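Voltage-sensor containing phosphatase (Ciona intestinalis, PDB 3V0D) probably dephosphorylates phosphoinositide lipids under the control of a membrane voltage sensor, using a PTEN-like phosphatase and C2 module. Local coordinates at residues Asn191-Lys203 with Phe292-Val304. The protein carries 1 engineered substitution. Residues are numbered along the deposited sequence; the frame is centred on the assembly and turned at random.
Sequences NYGGQLPPMKKLK and FWFNTSLVEGDHV
Thr296 and Lys200 grip each other through both backbone and side chain. The Thr296 hydroxyl OG1 donates to Lys200 O at 2.7 Å, in the carbonyl plane, and itself accepts from the backbone N of Gly268. In return the lysine chain, its CG anti to the backbone N (chi1 -173°), runs along Thr296 O and bends at its last two torsions to bring NZ to Val299 O; the modelled 2.4 Å is very short and its exact length doubtful. A weak bond links NZ to Thr296 O. One residue along, in the conformer described, Ser297 OG donates to Pro198 O at 2.9 Å from above the carbonyl plane, while one water joins this hydroxyl to Pro197 O and another joins it to Lys200 N and Thr296 OG1. Apolar contacts flank the polar centre. Leu202 CD1 meets Val299 CG2 tip to tip at 3.9 Å, and Leu298 CD2, in one of two conformers, touches Pro197 CG, which sits over one face of the Tyr192 ring. In the second shell, Asn295 OD1 accepts from Ser297 N in an Asx turn that shapes the chain leaving strand 290-295, and Asn295 ND2 is hydrogen-bonded to Asp269 OD2. The linker from phosphatase helix 176-191 is thus fastened to a C2 loop on its way to strand 202-210, at the interdomain junction of a PTEN-like phosphatase-C2 module.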
loop_
_atom_site.group_PDB
_atom_site.type_symbol
_atom_site.label_atom_id
_atom_site.label_comp_id
_atom_site.label_asym_id
_atom_site.label_seq_id
_atom_site.Cartn_x
_atom_site.Cartn_y
_atom_site.Cartn_z
ATOM N N ASN A 191 -13.625 10.974 11.133
ATOM C CA ASN A 191 -13.188 12.119 11.927
ATOM C C ASN A 191 -13.019 13.411 11.167
ATOM O O ASN A 191 -12.979 14.482 11.789
ATOM C CB ASN A 191 -11.869 11.802 12.653
ATOM C CG ASN A 191 -11.995 10.616 13.625
ATOM O OD1 ASN A 191 -13.095 10.149 13.934
ATOM N ND2 ASN A 191 -10.861 10.143 14.112
ATOM N N TYR A 192 -12.908 13.323 9.842
ATOM C CA TYR A 192 -12.649 14.498 9.017
ATOM C C TYR A 192 -13.748 14.740 7.998
ATOM O O TYR A 192 -13.581 15.526 7.075
ATOM C CB TYR A 192 -11.282 14.372 8.328
ATOM C CG TYR A 192 -10.136 14.404 9.308
ATOM C CD1 TYR A 192 -9.584 15.613 9.708
ATOM C CD2 TYR A 192 -9.617 13.229 9.851
ATOM C CE1 TYR A 192 -8.521 15.643 10.595
ATOM C CE2 TYR A 192 -8.545 13.250 10.734
ATOM C CZ TYR A 192 -8.016 14.473 11.113
ATOM O OH TYR A 192 -6.950 14.508 11.986
ATOM N N GLY A 193 -14.882 14.047 8.142
ATOM C CA GLY A 193 -16.014 14.284 7.255
ATOM C C GLY A 193 -15.724 13.876 5.823
ATOM O O GLY A 193 -16.371 14.385 4.911
ATOM N N GLY A 194 -14.765 12.962 5.610
ATOM C CA GLY A 194 -14.418 12.556 4.269
ATOM C C GLY A 194 -13.450 13.487 3.574
ATOM O O GLY A 194 -13.107 13.211 2.442
ATOM N N GLN A 195 -13.015 14.549 4.252
ATOM C CA GLN A 195 -12.140 15.572 3.667
ATOM C C GLN A 195 -10.690 15.248 3.996
ATOM O O GLN A 195 -10.404 14.662 5.042
ATOM C CB GLN A 195 -12.463 16.971 4.230
ATOM C CG GLN A 195 -13.947 17.359 4.190
ATOM C CD GLN A 195 -14.509 17.625 2.793
ATOM O OE1 GLN A 195 -15.736 17.560 2.586
ATOM N NE2 GLN A 195 -13.654 17.969 1.855
ATOM N N LEU A 196 -9.764 15.648 3.121
ATOM C CA LEU A 196 -8.360 15.488 3.413
ATOM C C LEU A 196 -8.033 16.214 4.723
ATOM O O LEU A 196 -8.433 17.364 4.908
ATOM C CB LEU A 196 -7.502 16.064 2.273
ATOM C CG LEU A 196 -6.013 15.710 2.332
ATOM C CD1 LEU A 196 -5.801 14.245 1.957
ATOM C CD2 LEU A 196 -5.188 16.616 1.430
ATOM N N PRO A 197 -7.289 15.571 5.637
ATOM C CA PRO A 197 -6.921 16.272 6.871
ATOM C C PRO A 197 -6.055 17.492 6.583
ATOM O O PRO A 197 -5.383 17.539 5.551
ATOM C CB PRO A 197 -6.124 15.209 7.657
ATOM C CG PRO A 197 -6.677 13.904 7.156
ATOM C CD PRO A 197 -6.911 14.145 5.678
ATOM N N PRO A 198 -6.025 18.447 7.514
ATOM C CA PRO A 198 -5.174 19.618 7.292
ATOM C C PRO A 198 -3.702 19.235 7.196
ATOM O O PRO A 198 -3.242 18.282 7.844
ATOM C CB PRO A 198 -5.369 20.478 8.545
ATOM C CG PRO A 198 -6.286 19.773 9.420
ATOM C CD PRO A 198 -6.707 18.478 8.821
ATOM N N MET A 199 -2.980 20.005 6.400
ATOM C CA MET A 199 -1.547 19.826 6.241
ATOM C C MET A 199 -0.812 19.882 7.581
ATOM O O MET A 199 -1.143 20.689 8.464
ATOM C CB MET A 199 -1.003 20.869 5.249
ATOM C CG MET A 199 0.452 20.627 4.804
ATOM S SD MET A 199 1.126 21.764 3.573
ATOM C CE MET A 199 0.187 21.328 2.109
ATOM N N LYS A 200 0.170 19.001 7.729
ATOM C CA LYS A 200 1.088 19.084 8.851
ATOM C C LYS A 200 2.494 18.943 8.306
ATOM O O LYS A 200 2.830 17.958 7.627
ATOM C CB LYS A 200 0.779 17.991 9.860
ATOM C CG LYS A 200 1.558 18.077 11.144
ATOM C CD LYS A 200 0.780 17.434 12.279
ATOM C CE LYS A 200 1.351 16.095 12.644
ATOM N NZ LYS A 200 0.265 15.098 12.733
ATOM N N LYS A 201 3.322 19.932 8.592
ATOM C CA LYS A 201 4.712 19.959 8.159
ATOM C C LYS A 201 5.593 19.467 9.295
ATOM O O LYS A 201 5.491 19.960 10.423
ATOM C CB LYS A 201 5.087 21.399 7.792
ATOM C CG LYS A 201 4.403 21.902 6.534
ATOM C CD LYS A 201 4.769 23.355 6.246
ATOM C CE LYS A 201 3.928 23.923 5.126
ATOM N NZ LYS A 201 4.110 25.387 5.019
ATOM N N LEU A 202 6.453 18.490 9.000
ATOM C CA LEU A 202 7.300 17.866 10.011
ATOM C C LEU A 202 8.707 17.686 9.482
ATOM O O LEU A 202 8.923 17.643 8.272
ATOM C CB LEU A 202 6.785 16.444 10.353
ATOM C CG LEU A 202 5.370 16.259 10.918
ATOM C CD1 LEU A 202 5.027 14.772 10.967
ATOM C CD2 LEU A 202 5.262 16.927 12.274
ATOM N N LYS A 203 9.671 17.542 10.390
ATOM C CA LYS A 203 10.984 17.023 10.020
ATOM C C LYS A 203 11.264 15.777 10.825
ATOM O O LYS A 203 10.946 15.724 12.013
ATOM C CB LYS A 203 12.089 18.060 10.306
ATOM C CG LYS A 203 12.094 19.232 9.338
ATOM C CD LYS A 203 13.177 20.228 9.702
ATOM C CE LYS A 203 13.243 21.394 8.719
ATOM N NZ LYS A 203 14.352 22.353 9.028
ATOM N N PHE A 292 8.351 1.580 4.942
ATOM C CA PHE A 292 6.970 1.870 5.307
ATOM C C PHE A 292 6.576 3.243 4.783
ATOM O O PHE A 292 7.428 4.094 4.529
ATOM C CB PHE A 292 6.733 1.774 6.840
ATOM C CG PHE A 292 7.616 2.654 7.646
ATOM C CD1 PHE A 292 7.288 3.993 7.888
ATOM C CD2 PHE A 292 8.764 2.119 8.231
ATOM C CE1 PHE A 292 8.103 4.781 8.691
ATOM C CE2 PHE A 292 9.571 2.902 9.049
ATOM C CZ PHE A 292 9.261 4.222 9.256
ATOM N N TRP A 293 5.261 3.465 4.734
ATOM C CA TRP A 293 4.659 4.763 4.443
ATOM C C TRP A 293 3.909 5.301 5.634
ATOM O O TRP A 293 3.282 4.548 6.390
ATOM C CB TRP A 293 3.651 4.642 3.319
ATOM C CG TRP A 293 4.200 4.325 1.976
ATOM C CD1 TRP A 293 4.591 3.108 1.473
ATOM C CD2 TRP A 293 4.309 5.242 0.893
ATOM N NE1 TRP A 293 4.936 3.219 0.144
ATOM C CE2 TRP A 293 4.769 4.528 -0.229
ATOM C CE3 TRP A 293 4.044 6.614 0.762
ATOM C CZ2 TRP A 293 4.953 5.125 -1.468
ATOM C CZ3 TRP A 293 4.228 7.207 -0.468
ATOM C CH2 TRP A 293 4.678 6.458 -1.570
ATOM N N PHE A 294 3.873 6.618 5.759
ATOM C CA PHE A 294 2.969 7.280 6.680
ATOM C C PHE A 294 2.594 8.639 6.101
ATOM O O PHE A 294 3.263 9.149 5.208
ATOM C CB PHE A 294 3.580 7.423 8.091
ATOM C CG PHE A 294 4.721 8.393 8.148
ATOM C CD1 PHE A 294 4.509 9.707 8.549
ATOM C CD2 PHE A 294 6.001 8.031 7.740
ATOM C CE1 PHE A 294 5.542 10.616 8.565
ATOM C CE2 PHE A 294 7.051 8.952 7.743
ATOM C CZ PHE A 294 6.822 10.246 8.163
ATOM N N ASN A 295 1.533 9.236 6.641
ATOM C CA ASN A 295 1.119 10.571 6.233
ATOM C C ASN A 295 1.324 11.542 7.387
ATOM O O ASN A 295 0.887 11.292 8.521
ATOM C CB ASN A 295 -0.335 10.565 5.763
ATOM C CG ASN A 295 -0.739 11.923 5.185
ATOM O OD1 ASN A 295 -0.917 12.885 5.926
ATOM N ND2 ASN A 295 -0.842 12.013 3.875
ATOM N N THR A 296 2.024 12.641 7.105
ATOM C CA THR A 296 2.372 13.584 8.178
ATOM C C THR A 296 1.155 14.139 8.927
ATOM O O THR A 296 1.228 14.435 10.105
ATOM C CB THR A 296 3.208 14.751 7.658
ATOM O OG1 THR A 296 2.454 15.493 6.694
ATOM C CG2 THR A 296 4.523 14.301 7.052
ATOM N N SER A 297 0.025 14.280 8.233
ATOM C CA SER A 297 -1.191 14.830 8.841
ATOM C C SER A 297 -1.819 13.933 9.857
ATOM O O SER A 297 -2.642 14.382 10.663
ATOM C CB SER A 297 -2.247 15.058 7.798
ATOM O OG SER A 297 -1.796 16.009 6.908
ATOM N N LEU A 298 -1.485 12.651 9.796
ATOM C CA LEU A 298 -2.096 11.652 10.646
ATOM C C LEU A 298 -1.172 11.219 11.774
ATOM O O LEU A 298 -1.552 10.415 12.614
ATOM C CB LEU A 298 -2.811 10.550 9.865
ATOM C CG LEU A 298 -3.973 11.086 9.016
ATOM C CD1 LEU A 298 -4.462 9.981 8.115
ATOM C CD2 LEU A 298 -5.132 11.594 9.846
ATOM N N VAL A 299 0.029 11.812 11.829
ATOM C CA VAL A 299 0.955 11.621 12.947
ATOM C C VAL A 299 0.361 12.211 14.209
ATOM O O VAL A 299 -0.207 13.298 14.186
ATOM C CB VAL A 299 2.331 12.266 12.637
ATOM C CG1 VAL A 299 3.232 12.311 13.878
ATOM C CG2 VAL A 299 3.015 11.481 11.553
ATOM N N GLU A 300 0.515 11.472 15.299
ATOM C CA GLU A 300 0.084 11.925 16.612
ATOM C C GLU A 300 1.293 12.246 17.471
ATOM O O GLU A 300 2.215 11.440 17.608
ATOM C CB GLU A 300 -0.781 10.856 17.280
ATOM C CG GLU A 300 -2.012 10.488 16.461
ATOM C CD GLU A 300 -2.797 9.346 17.059
ATOM O OE1 GLU A 300 -2.677 8.211 16.545
ATOM O OE2 GLU A 300 -3.525 9.586 18.043
ATOM N N GLY A 301 1.298 13.441 18.038
ATOM C CA GLY A 301 2.374 13.858 18.920
ATOM C C GLY A 301 3.667 14.005 18.150
ATOM O O GLY A 301 3.663 14.485 17.017
ATOM N N ASP A 302 4.769 13.589 18.766
ATOM C CA ASP A 302 6.106 13.867 18.225
ATOM C C ASP A 302 6.791 12.644 17.614
ATOM O O ASP A 302 7.999 12.680 17.362
ATOM C CB ASP A 302 7.011 14.495 19.296
ATOM C CG ASP A 302 7.425 13.507 20.381
ATOM O OD1 ASP A 302 6.944 12.353 20.404
ATOM O OD2 ASP A 302 8.245 13.894 21.240
ATOM N N HIS A 303 6.040 11.566 17.376
ATOM C CA HIS A 303 6.664 10.353 16.839
ATOM C C HIS A 303 5.633 9.430 16.226
ATOM O O HIS A 303 4.419 9.585 16.455
ATOM C CB HIS A 303 7.418 9.588 17.946
ATOM C CG HIS A 303 6.519 9.054 19.006
ATOM N ND1 HIS A 303 6.091 7.742 19.068
ATOM C CD2 HIS A 303 5.929 9.689 20.038
ATOM C CE1 HIS A 303 5.292 7.593 20.111
ATOM N NE2 HIS A 303 5.181 8.760 20.716
ATOM N N VAL A 304 6.119 8.460 15.462
ATOM C CA VAL A 304 5.317 7.314 15.052
ATOM C C VAL A 304 6.158 6.077 15.308
ATOM O O VAL A 304 7.342 6.010 14.918
ATOM C CB VAL A 304 4.803 7.405 13.590
ATOM C CG1 VAL A 304 5.929 7.444 12.579
ATOM C CG2 VAL A 304 3.816 6.277 13.305
HETATM O O HOH W 1 -3.595 15.276 4.751
HETATM O O HOH W 2 -3.245 17.583 4.331
HETATM O O HOH W 3 -3.808 17.069 10.504
HETATM O O HOH W 4 0.321 16.952 5.452
#